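Transmembrane oligosaccharyl transferase (Archaeoglobus fulgidus, PDB 3WAJ) is an archaeal membrane protein of the STT3/AglB oligosaccharyl transferase family, with a helical transmembrane region joined to soluble C-terminal domains. Local coordinates at residues N31-G45 / D490-Y504. Sequence-based numbering, arbitrary orientation.
Sequences NPWNSVFTWTVRLGG and DAQSSYAGGPNKQWY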
ATOM      1  N   ASN A  31     -17.162 -15.202   1.104  1.00 59.69           N
ATOM      2  CA  ASN A  31     -17.109 -14.403   2.326  1.00 62.68           C
ATOM      3  C   ASN A  31     -17.103 -12.869   2.144  1.00 60.02           C
ATOM      4  O   ASN A  31     -17.912 -12.183   2.771  1.00 67.11           O
ATOM      5  CB  ASN A  31     -15.956 -14.864   3.225  1.00 63.69           C
ATOM      6  CG  ASN A  31     -16.385 -15.914   4.217  1.00 72.12           C
ATOM      7  OD1 ASN A  31     -16.880 -16.976   3.835  1.00 75.23           O
ATOM      8  ND2 ASN A  31     -16.204 -15.626   5.502  1.00 77.96           N
ATOM      9  N   PRO A  32     -16.212 -12.325   1.282  1.00 50.26           N
ATOM     10  CA  PRO A  32     -16.202 -10.861   1.199  1.00 49.84           C
ATOM     11  C   PRO A  32     -17.036 -10.320   0.035  1.00 49.81           C
ATOM     12  O   PRO A  32     -16.925  -9.134  -0.266  1.00 51.29           O
ATOM     13  CB  PRO A  32     -14.723 -10.556   0.948  1.00 47.86           C
ATOM     14  CG  PRO A  32     -14.291 -11.691   0.053  1.00 46.34           C
ATOM     15  CD  PRO A  32     -15.097 -12.911   0.505  1.00 48.22           C
ATOM     16  N   TRP A  33     -17.847 -11.167  -0.596  1.00 46.03           N
ATOM     17  CA  TRP A  33     -18.621 -10.781  -1.778  1.00 45.28           C
ATOM     18  C   TRP A  33     -19.321  -9.407  -1.680  1.00 52.80           C
ATOM     19  O   TRP A  33     -19.276  -8.609  -2.625  1.00 55.59           O
ATOM     20  CB  TRP A  33     -19.646 -11.875  -2.115  1.00 40.78           C
ATOM     21  CG  TRP A  33     -20.427 -11.569  -3.334  1.00 40.60           C
ATOM     22  CD1 TRP A  33     -21.530 -10.773  -3.422  1.00 41.75           C
ATOM     23  CD2 TRP A  33     -20.166 -12.047  -4.660  1.00 49.46           C
ATOM     24  NE1 TRP A  33     -21.974 -10.725  -4.722  1.00 47.72           N
ATOM     25  CE2 TRP A  33     -21.157 -11.497  -5.503  1.00 50.27           C
ATOM     26  CE3 TRP A  33     -19.189 -12.884  -5.215  1.00 51.67           C
ATOM     27  CZ2 TRP A  33     -21.197 -11.755  -6.877  1.00 54.64           C
ATOM     28  CZ3 TRP A  33     -19.230 -13.145  -6.573  1.00 54.83           C
ATOM     29  CH2 TRP A  33     -20.228 -12.581  -7.394  1.00 56.44           C
ATOM     30  N   ASN A  34     -19.965  -9.132  -0.551  1.00 54.02           N
ATOM     31  CA  ASN A  34     -20.732  -7.892  -0.423  1.00 53.62           C
ATOM     32  C   ASN A  34     -19.874  -6.672  -0.084  1.00 57.29           C
ATOM     33  O   ASN A  34     -20.340  -5.537  -0.168  1.00 64.94           O
ATOM     34  CB  ASN A  34     -21.909  -8.051   0.558  1.00 45.72           C
ATOM     35  CG  ASN A  34     -22.958  -9.041   0.059  1.00 52.27           C
ATOM     36  OD1 ASN A  34     -23.327  -9.038  -1.118  1.00 59.23           O
ATOM     37  ND2 ASN A  34     -23.435  -9.899   0.955  1.00 51.04           N
ATOM     38  N   SER A  35     -18.624  -6.907   0.297  1.00 49.03           N
ATOM     39  CA  SER A  35     -17.688  -5.799   0.479  1.00 55.41           C
ATOM     40  C   SER A  35     -17.101  -5.336  -0.864  1.00 49.39           C
ATOM     41  O   SER A  35     -16.727  -4.176  -1.024  1.00 46.72           O
ATOM     42  CB  SER A  35     -16.558  -6.175   1.439  1.00 56.60           C
ATOM     43  OG  SER A  35     -17.053  -6.744   2.628  1.00 63.08           O
ATOM     44  N   VAL A  36     -17.013  -6.260  -1.814  1.00 45.93           N
ATOM     45  CA  VAL A  36     -16.499  -5.968  -3.143  1.00 43.12           C
ATOM     46  C   VAL A  36     -17.618  -5.503  -4.074  1.00 47.86           C
ATOM     47  O   VAL A  36     -17.478  -4.509  -4.795  1.00 52.48           O
ATOM     48  CB  VAL A  36     -15.770  -7.191  -3.727  1.00 43.43           C
ATOM     49  CG1 VAL A  36     -15.272  -6.906  -5.146  1.00 40.99           C
ATOM     50  CG2 VAL A  36     -14.604  -7.618  -2.805  1.00 30.04           C
ATOM     51  N   PHE A  37     -18.747  -6.199  -4.048  1.00 52.40           N
ATOM     52  CA  PHE A  37     -19.872  -5.769  -4.872  1.00 47.83           C
ATOM     53  C   PHE A  37     -20.902  -4.961  -4.079  1.00 48.90           C
ATOM     54  O   PHE A  37     -21.931  -5.478  -3.664  1.00 51.51           O
ATOM     55  CB  PHE A  37     -20.484  -6.954  -5.625  1.00 40.66           C
ATOM     56  CG  PHE A  37     -19.480  -7.693  -6.465  1.00 45.67           C
ATOM     57  CD1 PHE A  37     -19.017  -7.143  -7.661  1.00 49.01           C
ATOM     58  CD2 PHE A  37     -18.951  -8.902  -6.038  1.00 46.84           C
ATOM     59  CE1 PHE A  37     -18.057  -7.800  -8.433  1.00 44.00           C
ATOM     60  CE2 PHE A  37     -17.992  -9.573  -6.805  1.00 51.46           C
ATOM     61  CZ  PHE A  37     -17.546  -9.018  -8.003  1.00 48.98           C
ATOM     62  N   THR A  38     -20.589  -3.680  -3.885  1.00 45.19           N
ATOM     63  CA  THR A  38     -21.442  -2.750  -3.154  1.00 45.37           C
ATOM     64  C   THR A  38     -21.899  -1.653  -4.085  1.00 45.83           C
ATOM     65  O   THR A  38     -22.214  -1.902  -5.255  1.00 48.30           O
ATOM     66  CB  THR A  38     -20.689  -2.035  -2.043  1.00 47.55           C
ATOM     67  OG1 THR A  38     -19.422  -2.666  -1.822  1.00 59.69           O
ATOM     68  CG2 THR A  38     -21.503  -1.994  -0.763  1.00 42.96           C
ATOM     69  N   TRP A  39     -21.889  -0.427  -3.564  1.00 40.43           N
ATOM     70  CA  TRP A  39     -22.350   0.737  -4.309  1.00 41.10           C
ATOM     71  C   TRP A  39     -21.568   0.923  -5.614  1.00 38.12           C
ATOM     72  O   TRP A  39     -22.048   1.580  -6.526  1.00 42.24           O
ATOM     73  CB  TRP A  39     -22.289   1.994  -3.430  1.00 41.66           C
ATOM     74  CG  TRP A  39     -21.222   1.917  -2.383  1.00 44.76           C
ATOM     75  CD1 TRP A  39     -21.362   1.482  -1.094  1.00 42.51           C
ATOM     76  CD2 TRP A  39     -19.841   2.278  -2.540  1.00 38.39           C
ATOM     77  NE1 TRP A  39     -20.152   1.558  -0.438  1.00 43.03           N
ATOM     78  CE2 TRP A  39     -19.202   2.044  -1.301  1.00 39.61           C
ATOM     79  CE3 TRP A  39     -19.085   2.778  -3.607  1.00 29.55           C
ATOM     80  CZ2 TRP A  39     -17.830   2.284  -1.100  1.00 42.06           C
ATOM     81  CZ3 TRP A  39     -17.739   3.030  -3.410  1.00 34.59           C
ATOM     82  CH2 TRP A  39     -17.116   2.771  -2.167  1.00 36.99           C
ATOM     83  N   THR A  40     -20.372   0.338  -5.689  1.00 32.54           N
ATOM     84  CA  THR A  40     -19.630   0.218  -6.944  1.00 38.82           C
ATOM     85  C   THR A  40     -18.896  -1.115  -6.874  1.00 37.74           C
ATOM     86  O   THR A  40     -19.004  -1.811  -5.863  1.00 38.88           O
ATOM     87  CB  THR A  40     -18.601   1.357  -7.097  1.00 38.68           C
ATOM     88  OG1 THR A  40     -18.199   1.480  -8.465  1.00 43.56           O
ATOM     89  CG2 THR A  40     -17.367   1.077  -6.242  1.00 29.91           C
ATOM     90  N   VAL A  41     -18.157  -1.500  -7.914  1.00 38.16           N
ATOM     91  CA  VAL A  41     -17.292  -2.664  -7.731  1.00 33.48           C
ATOM     92  C   VAL A  41     -15.972  -2.139  -7.221  1.00 38.89           C
ATOM     93  O   VAL A  41     -15.307  -1.308  -7.850  1.00 40.26           O
ATOM     94  CB  VAL A  41     -17.170  -3.624  -8.957  1.00 50.13           C
ATOM     95  CG1 VAL A  41     -17.328  -2.893 -10.229  1.00 54.24           C
ATOM     96  CG2 VAL A  41     -15.834  -4.419  -8.921  1.00 37.06           C
ATOM     97  N   ARG A  42     -15.617  -2.629  -6.049  1.00 40.33           N
ATOM     98  CA  ARG A  42     -14.711  -1.929  -5.169  1.00 41.08           C
ATOM     99  C   ARG A  42     -13.497  -2.805  -4.909  1.00 39.76           C
ATOM    100  O   ARG A  42     -13.556  -3.735  -4.113  1.00 41.36           O
ATOM    101  CB  ARG A  42     -15.477  -1.610  -3.880  1.00 38.41           C
ATOM    102  CG  ARG A  42     -14.672  -1.081  -2.749  1.00 38.75           C
ATOM    103  CD  ARG A  42     -15.555  -0.858  -1.530  1.00 36.18           C
ATOM    104  NE  ARG A  42     -14.748  -0.320  -0.442  1.00 38.61           N
ATOM    105  CZ  ARG A  42     -14.432  -0.997   0.647  1.00 48.87           C
ATOM    106  NH1 ARG A  42     -14.899  -2.232   0.809  1.00 47.82           N
ATOM    107  NH2 ARG A  42     -13.667  -0.433   1.574  1.00 51.14           N
ATOM    108  N   LEU A  43     -12.410  -2.510  -5.622  1.00 40.88           N
ATOM    109  CA  LEU A  43     -11.147  -3.231  -5.491  1.00 40.94           C
ATOM    110  C   LEU A  43     -10.541  -2.873  -4.140  1.00 33.73           C
ATOM    111  O   LEU A  43     -10.822  -1.808  -3.601  1.00 34.24           O
ATOM    112  CB  LEU A  43     -10.179  -2.849  -6.635  1.00 44.92           C
ATOM    113  CG  LEU A  43     -10.616  -3.161  -8.074  1.00 43.54           C
ATOM    114  CD1 LEU A  43      -9.623  -2.610  -9.110  1.00 36.23           C
ATOM    115  CD2 LEU A  43     -10.807  -4.658  -8.275  1.00 41.99           C
ATOM    116  N   GLY A  44      -9.711  -3.754  -3.596  1.00 30.97           N
ATOM    117  CA  GLY A  44      -9.143  -3.527  -2.281  1.00 33.46           C
ATOM    118  C   GLY A  44      -7.993  -2.537  -2.266  1.00 38.20           C
ATOM    119  O   GLY A  44      -7.430  -2.200  -3.324  1.00 38.74           O
ATOM    120  N   GLY A  45      -7.656  -2.076  -1.058  1.00 35.21           N
ATOM    121  CA  GLY A  45      -6.446  -1.309  -0.793  1.00 28.16           C
ATOM    122  C   GLY A  45      -6.130  -0.173  -1.753  1.00 35.92           C
ATOM    123  O   GLY A  45      -7.025   0.571  -2.172  1.00 34.72           O
ATOM    124  N   ASP A 490     -11.862 -17.523   8.408  1.00 72.68           N
ATOM    125  CA  ASP A 490     -13.229 -17.154   8.079  1.00 68.68           C
ATOM    126  C   ASP A 490     -13.537 -15.724   8.553  1.00 71.84           C
ATOM    127  O   ASP A 490     -14.179 -14.934   7.840  1.00 72.35           O
ATOM    128  CB  ASP A 490     -14.220 -18.160   8.665  1.00 71.31           C
ATOM    129  CG  ASP A 490     -15.641 -17.880   8.242  1.00 73.74           C
ATOM    130  OD1 ASP A 490     -16.019 -18.320   7.132  1.00 70.35           O
ATOM    131  OD2 ASP A 490     -16.367 -17.201   9.006  1.00 75.44           O
ATOM    132  N   ALA A 491     -13.046 -15.386   9.743  1.00 70.47           N
ATOM    133  CA  ALA A 491     -13.284 -14.067  10.335  1.00 71.05           C
ATOM    134  C   ALA A 491     -12.511 -12.942   9.649  1.00 79.03           C
ATOM    135  O   ALA A 491     -12.929 -11.789   9.707  1.00 83.79           O
ATOM    136  CB  ALA A 491     -12.959 -14.087  11.801  1.00 70.36           C
ATOM    137  N   GLN A 492     -11.374 -13.264   9.033  1.00 75.20           N
ATOM    138  CA  GLN A 492     -10.575 -12.252   8.344  1.00 69.56           C
ATOM    139  C   GLN A 492     -10.965 -12.113   6.880  1.00 63.09           C
ATOM    140  O   GLN A 492     -10.598 -11.159   6.229  1.00 58.71           O
ATOM    141  CB  GLN A 492      -9.095 -12.605   8.427  1.00 67.01           C
ATOM    142  CG  GLN A 492      -8.487 -12.534   9.803  1.00 71.78           C
ATOM    143  CD  GLN A 492      -7.043 -13.010   9.798  1.00 76.20           C
ATOM    144  OE1 GLN A 492      -6.492 -13.336   8.743  1.00 75.53           O
ATOM    145  NE2 GLN A 492      -6.424 -13.052  10.974  1.00 75.93           N
ATOM    146  N   SER A 493     -11.705 -13.089   6.378  1.00 70.41           N
ATOM    147  CA  SER A 493     -12.023 -13.204   4.966  1.00 66.22           C
ATOM    148  C   SER A 493     -13.344 -12.516   4.656  1.00 64.73           C
ATOM    149  O   SER A 493     -13.748 -12.399   3.495  1.00 59.10           O
ATOM    150  CB  SER A 493     -12.122 -14.689   4.619  1.00 72.74           C
ATOM    151  OG  SER A 493     -12.746 -14.891   3.378  1.00 81.97           O
ATOM    152  N   SER A 494     -14.017 -12.055   5.702  1.00 75.32           N
ATOM    153  CA  SER A 494     -15.370 -11.538   5.548  1.00 56.30           C
ATOM    154  C   SER A 494     -15.424 -10.024   5.335  1.00 67.75           C
ATOM    155  O   SER A 494     -16.448  -9.488   4.917  1.00 74.12           O
ATOM    156  CB  SER A 494     -16.257 -11.984   6.714  1.00 62.20           C
ATOM    157  OG  SER A 494     -15.651 -11.714   7.961  1.00 67.85           O
ATOM    158  N   TYR A 495     -14.316  -9.340   5.601  1.00110.02           N
ATOM    159  CA  TYR A 495     -14.226  -7.908   5.322  1.00115.83           C
ATOM    160  C   TYR A 495     -13.244  -7.619   4.188  1.00 95.05           C
ATOM    161  O   TYR A 495     -12.181  -8.228   4.112  1.00 95.33           O
ATOM    162  CB  TYR A 495     -13.823  -7.121   6.581  1.00144.18           C
ATOM    163  CG  TYR A 495     -12.407  -7.388   7.088  1.00167.40           C
ATOM    164  CD1 TYR A 495     -12.112  -8.535   7.835  1.00178.15           C
ATOM    165  CD2 TYR A 495     -11.368  -6.483   6.841  1.00174.20           C
ATOM    166  CE1 TYR A 495     -10.818  -8.784   8.309  1.00183.28           C
ATOM    167  CE2 TYR A 495     -10.068  -6.723   7.312  1.00179.94           C
ATOM    168  CZ  TYR A 495      -9.800  -7.878   8.046  1.00183.37           C
ATOM    169  OH  TYR A 495      -8.521  -8.130   8.517  1.00182.83           O
ATOM    170  N   ALA A 496     -13.599  -6.690   3.307  1.00 80.16           N
ATOM    171  CA  ALA A 496     -12.677  -6.251   2.266  1.00 67.20           C
ATOM    172  C   ALA A 496     -12.444  -4.746   2.353  1.00 59.79           C
ATOM    173  O   ALA A 496     -13.339  -3.986   2.729  1.00 58.86           O
ATOM    174  CB  ALA A 496     -13.185  -6.639   0.884  1.00 64.82           C
ATOM    175  N   GLY A 497     -11.239  -4.315   2.000  1.00 52.72           N
ATOM    176  CA  GLY A 497     -10.893  -2.908   2.072  1.00 44.07           C
ATOM    177  C   GLY A 497     -11.102  -2.173   0.762  1.00 43.57           C
ATOM    178  O   GLY A 497     -11.883  -2.610  -0.089  1.00 46.22           O
ATOM    179  N   GLY A 498     -10.400  -1.054   0.599  1.00 36.11           N
ATOM    180  CA  GLY A 498     -10.600  -0.183  -0.546  1.00 29.91           C
ATOM    181  C   GLY A 498     -11.179   1.139  -0.076  1.00 34.61           C
ATOM    182  O   GLY A 498     -11.482   1.292   1.109  1.00 37.83           O
ATOM    183  N   PRO A 499     -11.362   2.093  -1.003  1.00 30.42           N
ATOM    184  CA  PRO A 499     -11.925   3.408  -0.660  1.00 34.64           C
ATOM    185  C   PRO A 499     -13.331   3.288  -0.047  1.00 40.57           C
ATOM    186  O   PRO A 499     -14.085   2.373  -0.394  1.00 39.31           O
ATOM    187  CB  PRO A 499     -12.021   4.107  -2.025  1.00 31.09           C
ATOM    188  CG  PRO A 499     -12.209   2.968  -3.002  1.00 30.14           C
ATOM    189  CD  PRO A 499     -11.283   1.890  -2.461  1.00 29.85           C
ATOM    190  N   ASN A 500     -13.676   4.181   0.877  1.00 35.44           N
ATOM    191  CA  ASN A 500     -15.049   4.231   1.356  1.00 29.13           C
ATOM    192  C   ASN A 500     -15.890   5.045   0.356  1.00 36.73           C
ATOM    193  O   ASN A 500     -15.348   5.642  -0.587  1.00 40.28           O
ATOM    194  CB  ASN A 500     -15.137   4.766   2.800  1.00 25.02           C
ATOM    195  CG  ASN A 500     -14.654   6.234   2.958  1.00 30.81           C
ATOM    196  OD1 ASN A 500     -14.558   6.999   1.994  1.00 36.25           O
ATOM    197  ND2 ASN A 500     -14.390   6.629   4.208  1.00 27.40           N
ATOM    198  N   LYS A 501     -17.203   5.068   0.549  1.00 34.87           N
ATOM    199  CA  LYS A 501     -18.097   5.704  -0.406  1.00 34.53           C
ATOM    200  C   LYS A 501     -17.874   7.213  -0.525  1.00 37.48           C
ATOM    201  O   LYS A 501     -17.994   7.785  -1.624  1.00 32.54           O
ATOM    202  CB  LYS A 501     -19.552   5.369  -0.068  1.00 31.90           C
ATOM    203  CG  LYS A 501     -20.565   6.055  -0.971  1.00 39.60           C
ATOM    204  CD  LYS A 501     -21.835   5.196  -1.134  1.00 52.27           C
ATOM    205  CE  LYS A 501     -22.914   5.956  -1.892  1.00 55.86           C
ATOM    206  NZ  LYS A 501     -23.325   7.152  -1.125  1.00 58.83           N
ATOM    207  N   GLN A 502     -17.528   7.850   0.592  1.00 36.48           N
ATOM    208  CA  GLN A 502     -17.237   9.281   0.582  1.00 32.80           C
ATOM    209  C   GLN A 502     -16.094   9.611  -0.373  1.00 36.30           C
ATOM    210  O   GLN A 502     -16.219  10.502  -1.221  1.00 35.39           O
ATOM    211  CB  GLN A 502     -16.919   9.787   1.992  1.00 28.45           C
ATOM    212  CG  GLN A 502     -18.100   9.744   2.943  1.00 30.27           C
ATOM    213  CD  GLN A 502     -18.027   8.567   3.878  1.00 36.28           C
ATOM    214  OE1 GLN A 502     -17.524   7.503   3.510  1.00 41.97           O
ATOM    215  NE2 GLN A 502     -18.499   8.754   5.115  1.00 34.13           N
ATOM    216  N   TRP A 503     -14.988   8.882  -0.226  1.00 28.14           N
ATOM    217  CA  TRP A 503     -13.824   9.025  -1.107  1.00 32.70           C
ATOM    218  C   TRP A 503     -14.127   8.677  -2.557  1.00 33.61           C
ATOM    219  O   TRP A 503     -13.777   9.419  -3.474  1.00 35.63           O
ATOM    220  CB  TRP A 503     -12.705   8.110  -0.642  1.00 27.75           C
ATOM    221  CG  TRP A 503     -11.621   8.770   0.148  1.00 27.69           C
ATOM    222  CD1 TRP A 503     -11.374   8.627   1.494  1.00 26.99           C
ATOM    223  CD2 TRP A 503     -10.601   9.647  -0.357  1.00 26.34           C
ATOM    224  NE1 TRP A 503     -10.265   9.363   1.851  1.00 29.46           N
ATOM    225  CE2 TRP A 503      -9.767   9.993   0.735  1.00 22.53           C
ATOM    226  CE3 TRP A 503     -10.307  10.165  -1.631  1.00 27.52           C
ATOM    227  CZ2 TRP A 503      -8.674  10.844   0.598  1.00 26.56           C
ATOM    228  CZ3 TRP A 503      -9.217  10.997  -1.779  1.00 19.86           C
ATOM    229  CH2 TRP A 503      -8.408  11.340  -0.667  1.00 26.54           C
ATOM    230  N   TYR A 504     -14.765   7.537  -2.775  1.00 31.18           N
ATOM    231  CA  TYR A 504     -15.035   7.126  -4.146  1.00 32.17           C
ATOM    232  C   TYR A 504     -15.919   8.149  -4.843  1.00 34.39           C
ATOM    233  O   TYR A 504     -15.673   8.490  -6.006  1.00 38.63           O
ATOM    234  CB  TYR A 504     -15.646   5.719  -4.223  1.00 32.46           C
ATOM    235  CG  TYR A 504     -15.848   5.239  -5.643  1.00 36.61           C
ATOM    236  CD1 TYR A 504     -14.851   4.530  -6.311  1.00 27.90           C
ATOM    237  CD2 TYR A 504     -17.043   5.504  -6.322  1.00 37.35           C
ATOM    238  CE1 TYR A 504     -15.034   4.098  -7.625  1.00 37.97           C
ATOM    239  CE2 TYR A 504     -17.240   5.079  -7.636  1.00 38.33           C
ATOM    240  CZ  TYR A 504     -16.238   4.378  -8.281  1.00 46.22           C
ATOM    241  OH  TYR A 504     -16.457   3.966  -9.568  1.00 45.98           O
TER
HETATM  242  O   HOH W   1     -12.528  -4.654  -1.822  1.00 30.86           O
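Asn-31 opens the contact against Asp-490, on helix 474-491, where its ND2 gives a weak hydrogen bond to Asp-490 OD1, the amide and carboxylate planes standing nearly perpendicular; its OD1 is taken by Lys-26. Pro-32, the N-cap of the short helix 33-36, sets the flat of its ring over the carbonyl oxygen of Ser-493, with CB 3.3 Å from Ser-493 O. One turn on, the methyl of Ala-496 sits against Ser-35 CB and is flanked by Val-36 CG2 and Pro-32 CB.

Trp-39 reaches across to the start of helix 501-513. The Lys-501 chain lies over one face of the indole, CD 3.7 Å from the centroid of the five-membered ring, while Pro-499 O comes in at the edge. Tyr-504 CB packs 3.5 Å from Trp-39 CZ3, and its ring, with CG anti to the backbone N (chi1 -176°), lies under Thr-40, whose CG2 sits over the ring centre at 4.0 Å. Thr-40 OG1 is hydrogen-bonded to Arg-106.

Arg-42 carries most of the polar chemistry. Extended from CG to NE, it delivers its guanidinium to the 496-499 loop: NE donates a nearly straight bond to Pro-499 O (2.8 Å), while NH1 to Ala-496 O (3.0 Å) and NH2 to Gly-498 O both arrive from above the carbonyl planes, the latter bond clearly bent. A second NH1 hydrogen goes to Ser-35 O, in the guanidinium plane, and Gly-497 O lies over one face. A water bridges Arg-42 O and Gly-497 O.

Beyond it, Gly-44 and Gly-45 run close against Gly-497 and Gly-498, a few residues before Asp-47 of the zinc site. One arginine thus gathers carbonyls from both segments, and its positive charge would favour the several carbonyl oxygens turned toward it, tying the loop after helix 474-491 to the loop leading into the metal site.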